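Local coordinates for glycosyl hydrolase family 62 protein (Coprinopsis cinerea, PDB 5B6T) that hydrolyses terminal alpha-L-arabinofuranosidic bonds, probably releasing arabinose side chains from arabinoxylan in plant hemicellulose, at residues L94-Y99 / N173-F178; R122-G127 / C153-S158; L164-T169 / S230-W235; Y106-D111 / G117-R122. All blocks are in the same frame, centred on the assembly; numbering follows the deposited sequence.

In the fold
The GH62 catalytic domain is a five-bladed beta-propeller, and these contacts follow two successive blades, residues 82-123 and 142-186, to the loop before the outermost strand of a third. Interaction 4 builds the outer edge of the first blade. Interactions 1 and 2, with centres about 8 Å apart, join that blade to the second, and P175, F124, F178 and L155 pack between them. Interaction 3 joins the second blade to the loop 230-235, its centre about 25 Å from that of interaction 4. The bound calcium, which, as in other GH62 enzymes, probably lies close to the active site, is about 11 Å from the side chain of L155 and about 14 Å from that of Y96.

Interaction 1 of 4, residues L94-Y99 / N173-F178; sequences LWYLVY and NFPNGF
Y96 and P175 mark the nearest approach of the two backbones, their CA atoms 9.6 Å apart, so strand 94-99 and the loop 173-178 meet through side chains alone. The loop turns at a cis peptide between F174 and P175 and is closed by a bond from N176 N to N173 O of 2.8 Å. Y96 reaches across with its ring, and F174 answers edge-to-face: F174 CE2 sits over the middle of one Y96 face, 3.6 Å from Y96 CE2, with the ring planes at 58°. F174 presents that edge because chi1 of -179° turns its ring away from its own backbone N and out toward the strand. P175 adds its own apolar ring, whose CD lies 3.5 Å from Y96 OH and whose CB lies 4.1 Å from Y96 CE2. A tyrosine suits the place because its ring is packed while its hydroxyl bonds to Q92 OE1. Q92 also gives its NE2 to the carbonyl of F174, tying loop and strand ends together. Joining one propeller blade to the next, the contact depends on aromatic and proline packing for its interior, with one amide side chain meeting polar needs of both partners.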
loop_
_atom_site.group_PDB
_atom_site.type_symbol
_atom_site.label_atom_id
_atom_site.label_comp_id
_atom_site.label_asym_id
_atom_site.label_seq_id
_atom_site.Cartn_x
_atom_site.Cartn_y
_atom_site.Cartn_z
ATOM N N LEU A 94 -18.191 8.569 -4.338
ATOM C CA LEU A 94 -17.027 8.761 -5.204
ATOM C C LEU A 94 -15.918 7.814 -4.759
ATOM O O LEU A 94 -15.674 7.687 -3.556
ATOM C CB LEU A 94 -16.488 10.166 -5.051
ATOM C CG LEU A 94 -17.216 11.308 -5.728
ATOM C CD1 LEU A 94 -16.471 12.566 -5.345
ATOM C CD2 LEU A 94 -17.238 11.111 -7.239
ATOM N N TRP A 95 -15.229 7.212 -5.722
ATOM C CA TRP A 95 -13.975 6.536 -5.464
ATOM C C TRP A 95 -12.882 7.593 -5.340
ATOM O O TRP A 95 -12.881 8.628 -6.039
ATOM C CB TRP A 95 -13.608 5.557 -6.580
ATOM C CG TRP A 95 -14.546 4.417 -6.745
ATOM C CD1 TRP A 95 -15.656 4.388 -7.509
ATOM C CD2 TRP A 95 -14.430 3.120 -6.144
ATOM N NE1 TRP A 95 -16.259 3.150 -7.424
ATOM C CE2 TRP A 95 -15.520 2.352 -6.598
ATOM C CE3 TRP A 95 -13.497 2.531 -5.285
ATOM C CZ2 TRP A 95 -15.717 1.040 -6.197
ATOM C CZ3 TRP A 95 -13.691 1.203 -4.893
ATOM C CH2 TRP A 95 -14.806 0.485 -5.347
ATOM N N TYR A 96 -11.961 7.338 -4.406
ATOM C CA TYR A 96 -10.742 8.115 -4.230
ATOM C C TYR A 96 -9.556 7.260 -4.588
ATOM O O TYR A 96 -9.551 6.032 -4.307
ATOM C CB TYR A 96 -10.594 8.642 -2.788
ATOM C CG TYR A 96 -11.371 9.893 -2.508
ATOM C CD1 TYR A 96 -12.744 9.877 -2.416
ATOM C CD2 TYR A 96 -10.720 11.113 -2.347
ATOM C CE1 TYR A 96 -13.470 11.050 -2.201
ATOM C CE2 TYR A 96 -11.426 12.269 -2.132
ATOM C CZ TYR A 96 -12.789 12.241 -2.058
ATOM O OH TYR A 96 -13.504 13.413 -1.841
ATOM N N LEU A 97 -8.550 7.904 -5.174
ATOM C CA LEU A 97 -7.231 7.318 -5.425
ATOM C C LEU A 97 -6.226 8.285 -4.778
ATOM O O LEU A 97 -6.097 9.436 -5.224
ATOM C CB LEU A 97 -6.960 7.201 -6.929
ATOM C CG LEU A 97 -5.750 6.356 -7.311
ATOM C CD1 LEU A 97 -5.944 4.872 -6.951
ATOM C CD2 LEU A 97 -5.409 6.503 -8.798
ATOM N N VAL A 98 -5.629 7.815 -3.689
ATOM C CA VAL A 98 -4.682 8.543 -2.883
ATOM C C VAL A 98 -3.285 8.117 -3.309
ATOM O O VAL A 98 -3.051 6.939 -3.604
ATOM C CB VAL A 98 -4.945 8.269 -1.388
ATOM C CG1 VAL A 98 -3.808 8.774 -0.506
ATOM C CG2 VAL A 98 -6.250 8.897 -0.988
ATOM N N TYR A 99 -2.370 9.070 -3.398
ATOM C CA TYR A 99 -0.993 8.809 -3.858
ATOM C C TYR A 99 -0.118 10.016 -3.502
ATOM O O TYR A 99 -0.615 11.008 -2.921
ATOM C CB TYR A 99 -0.956 8.533 -5.380
ATOM C CG TYR A 99 -1.677 9.603 -6.188
ATOM C CD1 TYR A 99 -3.020 9.478 -6.481
ATOM C CD2 TYR A 99 -1.000 10.707 -6.705
ATOM C CE1 TYR A 99 -3.694 10.439 -7.191
ATOM C CE2 TYR A 99 -1.668 11.671 -7.442
ATOM C CZ TYR A 99 -3.021 11.526 -7.701
ATOM O OH TYR A 99 -3.725 12.490 -8.407
ATOM N N ASN A 173 -16.037 16.536 6.499
ATOM C CA ASN A 173 -15.163 17.500 5.812
ATOM C C ASN A 173 -14.172 16.890 4.804
ATOM O O ASN A 173 -13.679 17.604 3.934
ATOM C CB ASN A 173 -14.350 18.319 6.804
ATOM C CG ASN A 173 -15.176 19.385 7.500
ATOM O OD1 ASN A 173 -16.203 19.833 6.986
ATOM N ND2 ASN A 173 -14.730 19.795 8.670
ATOM N N PHE A 174 -13.902 15.586 4.965
ATOM C CA PHE A 174 -13.005 14.851 4.062
ATOM C C PHE A 174 -13.356 15.227 2.613
ATOM O O PHE A 174 -14.529 15.227 2.243
ATOM C CB PHE A 174 -13.095 13.346 4.290
ATOM C CG PHE A 174 -12.170 12.549 3.408
ATOM C CD1 PHE A 174 -10.866 12.306 3.800
ATOM C CD2 PHE A 174 -12.600 12.070 2.180
ATOM C CE1 PHE A 174 -10.000 11.588 2.959
ATOM C CE2 PHE A 174 -11.734 11.365 1.339
ATOM C CZ PHE A 174 -10.433 11.134 1.734
ATOM N N PRO A 175 -12.358 15.521 1.768
ATOM C CA PRO A 175 -10.913 15.411 1.938
ATOM C C PRO A 175 -10.254 16.662 2.533
ATOM O O PRO A 175 -9.022 16.692 2.636
ATOM C CB PRO A 175 -10.425 15.239 0.502
ATOM C CG PRO A 175 -11.368 16.102 -0.279
ATOM C CD PRO A 175 -12.704 15.929 0.385
ATOM N N ASN A 176 -11.040 17.662 2.926
ATOM C CA ASN A 176 -10.492 18.897 3.483
ATOM C C ASN A 176 -10.331 18.807 4.991
ATOM O O ASN A 176 -10.924 17.941 5.640
ATOM C CB ASN A 176 -11.425 20.056 3.118
ATOM C CG ASN A 176 -11.584 20.198 1.613
ATOM O OD1 ASN A 176 -10.604 20.337 0.906
ATOM N ND2 ASN A 176 -12.795 20.078 1.133
ATOM N N GLY A 177 -9.516 19.686 5.530
ATOM C CA GLY A 177 -9.399 19.875 6.964
ATOM C C GLY A 177 -8.420 19.003 7.718
ATOM O O GLY A 177 -8.397 19.049 8.937
ATOM N N PHE A 178 -7.590 18.229 7.019
ATOM C CA PHE A 178 -6.597 17.432 7.718
ATOM C C PHE A 178 -5.693 18.310 8.548
ATOM O O PHE A 178 -5.141 19.292 8.061
ATOM C CB PHE A 178 -5.784 16.541 6.765
ATOM C CG PHE A 178 -6.461 15.253 6.448
ATOM C CD1 PHE A 178 -6.647 14.288 7.433
ATOM C CD2 PHE A 178 -6.941 15.006 5.180
ATOM C CE1 PHE A 178 -7.264 13.099 7.130
ATOM C CE2 PHE A 178 -7.574 13.804 4.873
ATOM C CZ PHE A 178 -7.738 12.850 5.845
#

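Interaction 2 of 4, residues R122-G127 / C153-S158; sequences RTFYSG and CHLFSS
L155 meets F124 and Y125 in an apolar contact between neighbouring blades of the five-bladed beta-propeller: strand 153-158 belongs to one blade, while 122-127 finishes the outermost strand of the other and leaves it as a loop. One methyl does the touching. L155 CD2 lies 3.7 Å from F124 CB and 3.6 Å from Y125 CE2, meeting both rings obliquely. Leucine suits the site because its branched apolar end offers a methyl to both aromatics, and a chi1 of 174° carries that branch out from the strand into the angle between them. F178 packs on both F124 and L155, continuing the same apolar layer. The loop is braced from within by T123 OG1, which donates to Y125 O over 2.9 Å. Y125 is apolar along its ring but polar at its end, and its hydroxyl is hydrogen-bonded to S167 OG on the next strand. A phenylalanine in its place would probably keep the methyl contact yet leave S167 and a bound water without this partner. That water stands 3.1 Å from Y125 OH, donates to L155 O at 2.9 Å, and is also hydrogen-bonded to S157 OG, 2.9 Å away.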
loop_
_atom_site.group_PDB
_atom_site.type_symbol
_atom_site.label_atom_id
_atom_site.label_comp_id
_atom_site.label_asym_id
_atom_site.label_seq_id
_atom_site.Cartn_x
_atom_site.Cartn_y
_atom_site.Cartn_z
ATOM N N ARG A 122 -5.326 16.762 -6.647
ATOM C CA ARG A 122 -5.508 17.775 -5.585
ATOM C C ARG A 122 -4.693 17.315 -4.376
ATOM O O ARG A 122 -4.295 16.149 -4.317
ATOM C CB ARG A 122 -6.993 17.950 -5.234
ATOM C CG ARG A 122 -7.780 18.675 -6.325
ATOM C CD ARG A 122 -9.268 18.627 -6.020
ATOM N NE ARG A 122 -10.092 19.305 -7.029
ATOM C CZ ARG A 122 -11.029 20.230 -6.787
ATOM N NH1 ARG A 122 -11.316 20.623 -5.544
ATOM N NH2 ARG A 122 -11.701 20.759 -7.812
ATOM N N THR A 123 -4.400 18.211 -3.441
ATOM C CA THR A 123 -3.607 17.825 -2.280
ATOM C C THR A 123 -4.372 17.971 -0.953
ATOM O O THR A 123 -5.296 18.787 -0.847
ATOM C CB THR A 123 -2.287 18.581 -2.206
ATOM O OG1 THR A 123 -2.546 19.982 -2.111
ATOM C CG2 THR A 123 -1.432 18.302 -3.430
ATOM N N PHE A 124 -3.990 17.142 0.026
ATOM C CA PHE A 124 -4.602 17.131 1.346
ATOM C C PHE A 124 -4.017 18.222 2.256
ATOM O O PHE A 124 -4.580 18.536 3.319
ATOM C CB PHE A 124 -4.351 15.761 2.004
ATOM C CG PHE A 124 -5.149 14.621 1.443
ATOM C CD1 PHE A 124 -6.529 14.587 1.566
ATOM C CD2 PHE A 124 -4.512 13.545 0.802
ATOM C CE1 PHE A 124 -7.260 13.529 1.097
ATOM C CE2 PHE A 124 -5.257 12.462 0.333
ATOM C CZ PHE A 124 -6.633 12.466 0.477
ATOM N N TYR A 125 -2.836 18.733 1.906
ATOM C CA TYR A 125 -2.193 19.804 2.651
ATOM C C TYR A 125 -1.708 20.860 1.665
ATOM O O TYR A 125 -1.460 20.568 0.517
ATOM C CB TYR A 125 -0.951 19.294 3.381
ATOM C CG TYR A 125 -1.122 18.090 4.312
ATOM C CD1 TYR A 125 -1.480 18.259 5.641
ATOM C CD2 TYR A 125 -0.814 16.811 3.875
ATOM C CE1 TYR A 125 -1.576 17.169 6.481
ATOM C CE2 TYR A 125 -0.889 15.725 4.701
ATOM C CZ TYR A 125 -1.252 15.892 5.997
ATOM O OH TYR A 125 -1.296 14.793 6.832
ATOM N N SER A 126 -1.461 22.064 2.155
ATOM C CA SER A 126 -0.918 23.113 1.291
ATOM C C SER A 126 0.583 22.918 0.948
ATOM O O SER A 126 1.085 23.440 -0.050
ATOM C CB SER A 126 -1.216 24.490 1.920
ATOM O OG SER A 126 -0.405 24.665 3.073
ATOM N N GLY A 127 1.283 22.108 1.732
ATOM C CA GLY A 127 2.684 21.797 1.519
ATOM C C GLY A 127 3.069 20.769 2.561
ATOM O O GLY A 127 2.225 20.343 3.327
ATOM N N CYS A 153 -11.675 10.727 9.675
ATOM C CA CYS A 153 -10.778 10.203 8.668
ATOM C C CYS A 153 -9.354 10.471 9.088
ATOM O O CYS A 153 -9.065 11.533 9.656
ATOM C CB CYS A 153 -11.038 10.872 7.322
ATOM S SG CYS A 153 -12.714 10.562 6.733
ATOM N N HIS A 154 -8.494 9.483 8.856
ATOM C CA HIS A 154 -7.085 9.560 9.213
ATOM C C HIS A 154 -6.231 9.438 7.965
ATOM O O HIS A 154 -6.538 8.631 7.082
ATOM C CB HIS A 154 -6.705 8.441 10.217
ATOM C CG HIS A 154 -7.529 8.472 11.474
ATOM N ND1 HIS A 154 -7.090 9.080 12.627
ATOM C CD2 HIS A 154 -8.757 7.985 11.749
ATOM C CE1 HIS A 154 -8.030 8.980 13.555
ATOM N NE2 HIS A 154 -9.037 8.293 13.052
ATOM N N LEU A 155 -5.157 10.199 7.930
ATOM C CA LEU A 155 -4.231 10.168 6.815
ATOM C C LEU A 155 -2.834 9.876 7.354
ATOM O O LEU A 155 -2.236 10.684 8.095
ATOM C CB LEU A 155 -4.277 11.506 6.063
ATOM C CG LEU A 155 -3.249 11.686 4.930
ATOM C CD1 LEU A 155 -3.415 10.634 3.838
ATOM C CD2 LEU A 155 -3.332 13.074 4.326
ATOM N N PHE A 156 -2.345 8.692 7.025
ATOM C CA PHE A 156 -1.023 8.256 7.424
ATOM C C PHE A 156 -0.018 8.487 6.307
ATOM O O PHE A 156 -0.338 8.411 5.126
ATOM C CB PHE A 156 -1.020 6.756 7.761
ATOM C CG PHE A 156 -1.781 6.399 9.012
ATOM C CD1 PHE A 156 -3.180 6.203 9.008
ATOM C CD2 PHE A 156 -1.100 6.247 10.195
ATOM C CE1 PHE A 156 -3.841 5.859 10.177
ATOM C CE2 PHE A 156 -1.763 5.897 11.346
ATOM C CZ PHE A 156 -3.126 5.702 11.338
ATOM N N SER A 157 1.235 8.681 6.690
ATOM C CA SER A 157 2.327 8.826 5.749
ATOM C C SER A 157 3.661 8.527 6.457
ATOM O O SER A 157 3.763 8.557 7.694
ATOM C CB SER A 157 2.289 10.235 5.121
ATOM O OG SER A 157 2.612 11.248 6.059
ATOM N N SER A 158 4.680 8.259 5.642
ATOM C CA SER A 158 6.018 7.946 6.094
ATOM C C SER A 158 7.064 8.925 5.571
ATOM O O SER A 158 6.815 9.664 4.639
ATOM C CB SER A 158 6.374 6.532 5.606
ATOM O OG SER A 158 5.537 5.595 6.216
HETATM O O HOH W 1 0.137 12.120 7.288
#

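Interaction 3 of 4, residues L164-T169 / S230-W235; sequences LYRSQT and SIAGPW
R166 and A232 meet where strand 164-169 of one propeller blade faces the loop 230-235 of the next, their CA atoms 7.8 Å apart. Packing comes first. A232 lies over one face of the R166 guanidinium, its CB offset toward the rim and 3.7 Å from R166 NH2, while its CA is 3.7 Å from R166 NE. A residue as small as alanine lets the flat group lie close against the turn. Further back, R166 CD rests 3.8 Å from the carbonyl oxygen of I231, whose side chain packs on H154 and F156.

Hydrogen bonding holds the guanidinium flat beside the loop. R166 NH1 donates in plane to a lone pair of Q168 OE1, 2.8 Å away, and has a second bond to H154 ND1. The chain gets there by bending about the CG-CD bond (chi3 59°) after an extended start. One water links the two segments, accepting from R166 NE at 3.0 Å and donating to A232 O at 2.9 Å.

The loop fixes its own shape. S230 to G233 form a type I turn, and S230 OG accepts from A232 N at 3.0 Å, an ST turn. At G233 the backbone angles would drive a CB into the carbonyl oxygen of A232, so glycine suits the place.

A leucine in place of R166 would probably leave Q168 OE1, H154 ND1 and the bridging water without this partner. The direct hydrogen bonds of R166 described here stay within its own blade, and the join to the loop rests on a covered guanidinium face and one bridging water.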
loop_
_atom_site.group_PDB
_atom_site.type_symbol
_atom_site.label_atom_id
_atom_site.label_comp_id
_atom_site.label_asym_id
_atom_site.label_seq_id
_atom_site.Cartn_x
_atom_site.Cartn_y
_atom_site.Cartn_z
ATOM N N LEU A 164 6.243 7.395 11.365
ATOM C CA LEU A 164 4.917 7.243 10.785
ATOM C C LEU A 164 4.069 8.384 11.312
ATOM O O LEU A 164 3.916 8.544 12.523
ATOM C CB LEU A 164 4.297 5.913 11.216
ATOM C CG LEU A 164 2.852 5.652 10.760
ATOM C CD1 LEU A 164 2.741 5.486 9.245
ATOM C CD2 LEU A 164 2.315 4.412 11.452
ATOM N N TYR A 165 3.520 9.177 10.411
ATOM C CA TYR A 165 2.705 10.338 10.761
ATOM C C TYR A 165 1.223 10.065 10.553
ATOM O O TYR A 165 0.835 9.257 9.677
ATOM C CB TYR A 165 3.073 11.542 9.900
ATOM C CG TYR A 165 4.532 11.911 9.976
ATOM C CD1 TYR A 165 4.999 12.712 10.986
ATOM C CD2 TYR A 165 5.438 11.474 9.017
ATOM C CE1 TYR A 165 6.342 13.023 11.077
ATOM C CE2 TYR A 165 6.799 11.775 9.102
ATOM C CZ TYR A 165 7.240 12.560 10.136
ATOM O OH TYR A 165 8.568 12.915 10.219
ATOM N N ARG A 166 0.404 10.783 11.324
ATOM C CA ARG A 166 -1.048 10.657 11.223
ATOM C C ARG A 166 -1.751 12.012 11.440
ATOM O O ARG A 166 -1.537 12.647 12.481
ATOM C CB ARG A 166 -1.551 9.658 12.248
ATOM C CG ARG A 166 -3.036 9.325 12.143
ATOM C CD ARG A 166 -3.606 8.543 13.310
ATOM N NE ARG A 166 -3.451 9.262 14.582
ATOM C CZ ARG A 166 -4.241 10.246 14.992
ATOM N NH1 ARG A 166 -5.260 10.643 14.267
ATOM N NH2 ARG A 166 -3.994 10.838 16.146
ATOM N N SER A 167 -2.538 12.441 10.446
ATOM C CA SER A 167 -3.452 13.589 10.568
ATOM C C SER A 167 -4.860 13.070 10.612
ATOM O O SER A 167 -5.153 11.927 10.206
ATOM C CB SER A 167 -3.329 14.548 9.380
ATOM O OG SER A 167 -2.078 15.218 9.379
ATOM N N GLN A 168 -5.767 13.915 11.091
ATOM C CA GLN A 168 -7.176 13.561 11.031
ATOM C C GLN A 168 -8.050 14.723 10.638
ATOM O O GLN A 168 -7.645 15.884 10.763
ATOM C CB GLN A 168 -7.618 12.967 12.370
ATOM C CG GLN A 168 -7.343 13.887 13.556
ATOM C CD GLN A 168 -7.842 13.277 14.839
ATOM O OE1 GLN A 168 -7.412 12.175 15.242
ATOM N NE2 GLN A 168 -8.773 13.978 15.498
ATOM N N THR A 169 -9.230 14.384 10.109
ATOM C CA THR A 169 -10.275 15.338 9.807
ATOM C C THR A 169 -11.628 14.668 10.044
ATOM O O THR A 169 -11.674 13.476 10.270
ATOM C CB THR A 169 -10.172 15.879 8.351
ATOM O OG1 THR A 169 -11.006 17.030 8.186
ATOM C CG2 THR A 169 -10.571 14.855 7.327
ATOM N N SER A 230 -7.714 1.583 18.663
ATOM C CA SER A 230 -8.003 2.830 17.947
ATOM C C SER A 230 -7.046 3.033 16.785
ATOM O O SER A 230 -5.867 2.670 16.840
ATOM C CB SER A 230 -7.830 4.006 18.910
ATOM O OG SER A 230 -7.956 5.264 18.256
ATOM N N ILE A 231 -7.538 3.699 15.759
ATOM C CA ILE A 231 -6.684 4.109 14.652
ATOM C C ILE A 231 -5.568 5.044 15.156
ATOM O O ILE A 231 -4.466 5.068 14.587
ATOM C CB ILE A 231 -7.531 4.765 13.529
ATOM C CG1 ILE A 231 -8.557 3.764 12.945
ATOM C CG2 ILE A 231 -6.612 5.307 12.443
ATOM C CD1 ILE A 231 -9.667 4.397 12.119
ATOM N N ALA A 232 -5.847 5.808 16.208
ATOM C CA ALA A 232 -4.878 6.720 16.808
ATOM C C ALA A 232 -3.878 6.044 17.739
ATOM O O ALA A 232 -3.012 6.712 18.288
ATOM C CB ALA A 232 -5.605 7.835 17.550
ATOM N N GLY A 233 -3.944 4.721 17.879
ATOM C CA GLY A 233 -3.019 4.002 18.734
ATOM C C GLY A 233 -3.496 4.062 20.172
ATOM O O GLY A 233 -4.627 4.457 20.448
ATOM N N PRO A 234 -2.652 3.627 21.116
ATOM C CA PRO A 234 -1.296 3.139 20.989
ATOM C C PRO A 234 -1.270 1.759 20.307
ATOM O O PRO A 234 -2.216 0.986 20.425
ATOM C CB PRO A 234 -0.844 3.051 22.454
ATOM C CG PRO A 234 -2.076 2.702 23.197
ATOM C CD PRO A 234 -3.220 3.346 22.450
ATOM N N TRP A 235 -0.182 1.473 19.614
ATOM C CA TRP A 235 -0.022 0.223 18.870
ATOM C C TRP A 235 0.747 -0.800 19.687
ATOM O O TRP A 235 1.799 -0.483 20.255
ATOM C CB TRP A 235 0.721 0.504 17.538
ATOM C CG TRP A 235 -0.119 1.346 16.635
ATOM C CD1 TRP A 235 -0.042 2.703 16.442
ATOM C CD2 TRP A 235 -1.235 0.898 15.851
ATOM N NE1 TRP A 235 -1.030 3.107 15.585
ATOM C CE2 TRP A 235 -1.767 2.020 15.187
ATOM C CE3 TRP A 235 -1.822 -0.337 15.644
ATOM C CZ2 TRP A 235 -2.888 1.931 14.358
ATOM C CZ3 TRP A 235 -2.908 -0.444 14.801
ATOM C CH2 TRP A 235 -3.442 0.684 14.161
HETATM O O HOH W 2 -1.564 8.689 16.798
#

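Interaction 4 of 4, residues Y106-D111 / G117-R122; sequences YSTNPD and GWTAPR
Y106 and R122 form an antiparallel hydrogen-bonded pair, which satisfies the backbone N and O of both residues: Y106 N donates to R122 O at 2.9 Å, and R122 N returns a nearly straight bond to Y106 O at 3.0 Å. Y106 O also takes a bond from a water that donates to A120 O as well. The same water accepts from T119 OG1, and that hydroxyl in turn accepts from T108 N at 2.8 Å, so threonine here serves as donor and acceptor at once. Its hydroxyl is placed for this by standing between the backbone N and carbonyl carbon (chi1 55°). T119 N reaches T108 O over a longer 3.3 Å. S107 OG donates to T119 O at 2.6 Å and is also bonded to Y99 OH. N109 divides its amide: OD1 receives D111 N from above its carbonyl plane, making an Asx turn, while ND2 bonds to N114 O.

Two CH-pi contacts add to the polar network. N109 CB lies over the six-membered ring of W118, 3.4 Å from its centroid and 10° off the normal, with the amide plane almost perpendicular to the indole. R122 CB sits over the Y106 ring, 4.0 Å from its centroid.

The result is the outer edge of a four-stranded blade. Strand 104-109 bonds on its other side to strand 94-100, on whose W95 and L97 the indole of W118 packs, while the ring of Y106 meets F124 and P175.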
loop_
_atom_site.group_PDB
_atom_site.type_symbol
_atom_site.label_atom_id
_atom_site.label_comp_id
_atom_site.label_asym_id
_atom_site.label_seq_id
_atom_site.Cartn_x
_atom_site.Cartn_y
_atom_site.Cartn_z
ATOM N N TYR A 106 -4.609 13.314 -4.116
ATOM C CA TYR A 106 -5.698 12.423 -4.451
ATOM C C TYR A 106 -6.400 12.818 -5.736
ATOM O O TYR A 106 -6.378 14.003 -6.132
ATOM C CB TYR A 106 -6.736 12.372 -3.320
ATOM C CG TYR A 106 -7.446 13.699 -3.107
ATOM C CD1 TYR A 106 -6.882 14.674 -2.278
ATOM C CD2 TYR A 106 -8.642 13.982 -3.753
ATOM C CE1 TYR A 106 -7.494 15.895 -2.091
ATOM C CE2 TYR A 106 -9.290 15.200 -3.559
ATOM C CZ TYR A 106 -8.693 16.146 -2.755
ATOM O OH TYR A 106 -9.308 17.369 -2.552
ATOM N N SER A 107 -6.998 11.810 -6.373
ATOM C CA SER A 107 -7.944 11.976 -7.477
ATOM C C SER A 107 -9.274 11.351 -7.082
ATOM O O SER A 107 -9.335 10.491 -6.198
ATOM C CB SER A 107 -7.418 11.304 -8.753
ATOM O OG SER A 107 -6.225 11.912 -9.174
ATOM N N THR A 108 -10.334 11.743 -7.761
ATOM C CA THR A 108 -11.633 11.130 -7.550
ATOM C C THR A 108 -12.214 10.635 -8.864
ATOM O O THR A 108 -11.752 11.010 -9.936
ATOM C CB THR A 108 -12.640 12.085 -6.893
ATOM O OG1 THR A 108 -12.863 13.220 -7.740
ATOM C CG2 THR A 108 -12.116 12.515 -5.545
ATOM N N ASN A 109 -13.235 9.795 -8.754
ATOM C CA ASN A 109 -13.872 9.159 -9.905
ATOM C C ASN A 109 -15.168 8.502 -9.457
ATOM O O ASN A 109 -15.149 7.686 -8.541
ATOM C CB ASN A 109 -12.925 8.093 -10.488
ATOM C CG ASN A 109 -13.319 7.624 -11.870
ATOM O OD1 ASN A 109 -14.480 7.721 -12.291
ATOM N ND2 ASN A 109 -12.355 7.091 -12.576
ATOM N N PRO A 110 -16.303 8.811 -10.104
ATOM C CA PRO A 110 -17.525 8.127 -9.702
ATOM C C PRO A 110 -17.560 6.657 -10.085
ATOM O O PRO A 110 -18.426 5.959 -9.589
ATOM C CB PRO A 110 -18.623 8.893 -10.448
ATOM C CG PRO A 110 -17.949 9.532 -11.577
ATOM C CD PRO A 110 -16.554 9.857 -11.114
ATOM N N ASP A 111 -16.675 6.218 -10.983
ATOM C CA ASP A 111 -16.737 4.855 -11.559
ATOM C C ASP A 111 -15.339 4.259 -11.688
ATOM O O ASP A 111 -14.574 4.658 -12.553
ATOM C CB ASP A 111 -17.421 4.926 -12.930
ATOM C CG ASP A 111 -17.530 3.579 -13.614
ATOM O OD1 ASP A 111 -17.328 2.535 -12.940
ATOM O OD2 ASP A 111 -17.890 3.617 -14.824
ATOM N N GLY A 117 -11.357 8.543 -16.225
ATOM C CA GLY A 117 -12.066 9.547 -15.425
ATOM C C GLY A 117 -11.344 10.095 -14.214
ATOM O O GLY A 117 -11.819 11.051 -13.602
ATOM N N TRP A 118 -10.198 9.528 -13.855
ATOM C CA TRP A 118 -9.511 10.027 -12.649
ATOM C C TRP A 118 -9.056 11.469 -12.799
ATOM O O TRP A 118 -8.362 11.836 -13.760
ATOM C CB TRP A 118 -8.349 9.125 -12.299
ATOM C CG TRP A 118 -8.803 7.766 -11.823
ATOM C CD1 TRP A 118 -8.785 6.588 -12.529
ATOM C CD2 TRP A 118 -9.364 7.454 -10.546
ATOM N NE1 TRP A 118 -9.299 5.569 -11.774
ATOM C CE2 TRP A 118 -9.665 6.072 -10.545
ATOM C CE3 TRP A 118 -9.622 8.203 -9.402
ATOM C CZ2 TRP A 118 -10.223 5.434 -9.434
ATOM C CZ3 TRP A 118 -10.179 7.586 -8.304
ATOM C CH2 TRP A 118 -10.435 6.194 -8.312
ATOM N N THR A 119 -9.426 12.284 -11.815
ATOM C CA THR A 119 -9.191 13.721 -11.864
ATOM C C THR A 119 -7.720 14.087 -11.773
ATOM O O THR A 119 -6.888 13.326 -11.289
ATOM C CB THR A 119 -9.969 14.444 -10.741
ATOM O OG1 THR A 119 -9.639 13.867 -9.451
ATOM C CG2 THR A 119 -11.447 14.367 -10.962
ATOM N N ALA A 120 -7.395 15.297 -12.238
ATOM C CA ALA A 120 -6.097 15.877 -12.019
ATOM C C ALA A 120 -5.844 16.015 -10.504
ATOM O O ALA A 120 -6.778 16.205 -9.759
ATOM C CB ALA A 120 -6.036 17.256 -12.673
ATOM N N PRO A 121 -4.579 15.908 -10.062
ATOM C CA PRO A 121 -4.323 15.806 -8.624
ATOM C C PRO A 121 -4.763 17.033 -7.824
ATOM O O PRO A 121 -4.618 18.205 -8.292
ATOM C CB PRO A 121 -2.814 15.662 -8.535
ATOM C CG PRO A 121 -2.384 15.129 -9.846
ATOM C CD PRO A 121 -3.352 15.719 -10.845
ATOM N N ARG A 122 -5.326 16.762 -6.647
ATOM C CA ARG A 122 -5.508 17.775 -5.585
ATOM C C ARG A 122 -4.693 17.315 -4.376
ATOM O O ARG A 122 -4.295 16.149 -4.317
ATOM C CB ARG A 122 -6.993 17.950 -5.234
ATOM C CG ARG A 122 -7.780 18.675 -6.325
ATOM C CD ARG A 122 -9.268 18.627 -6.020
ATOM N NE ARG A 122 -10.092 19.305 -7.029
ATOM C CZ ARG A 122 -11.029 20.230 -6.787
ATOM N NH1 ARG A 122 -11.316 20.623 -5.544
ATOM N NH2 ARG A 122 -11.701 20.759 -7.812
HETATM O O HOH W 3 -8.273 15.429 -7.567
#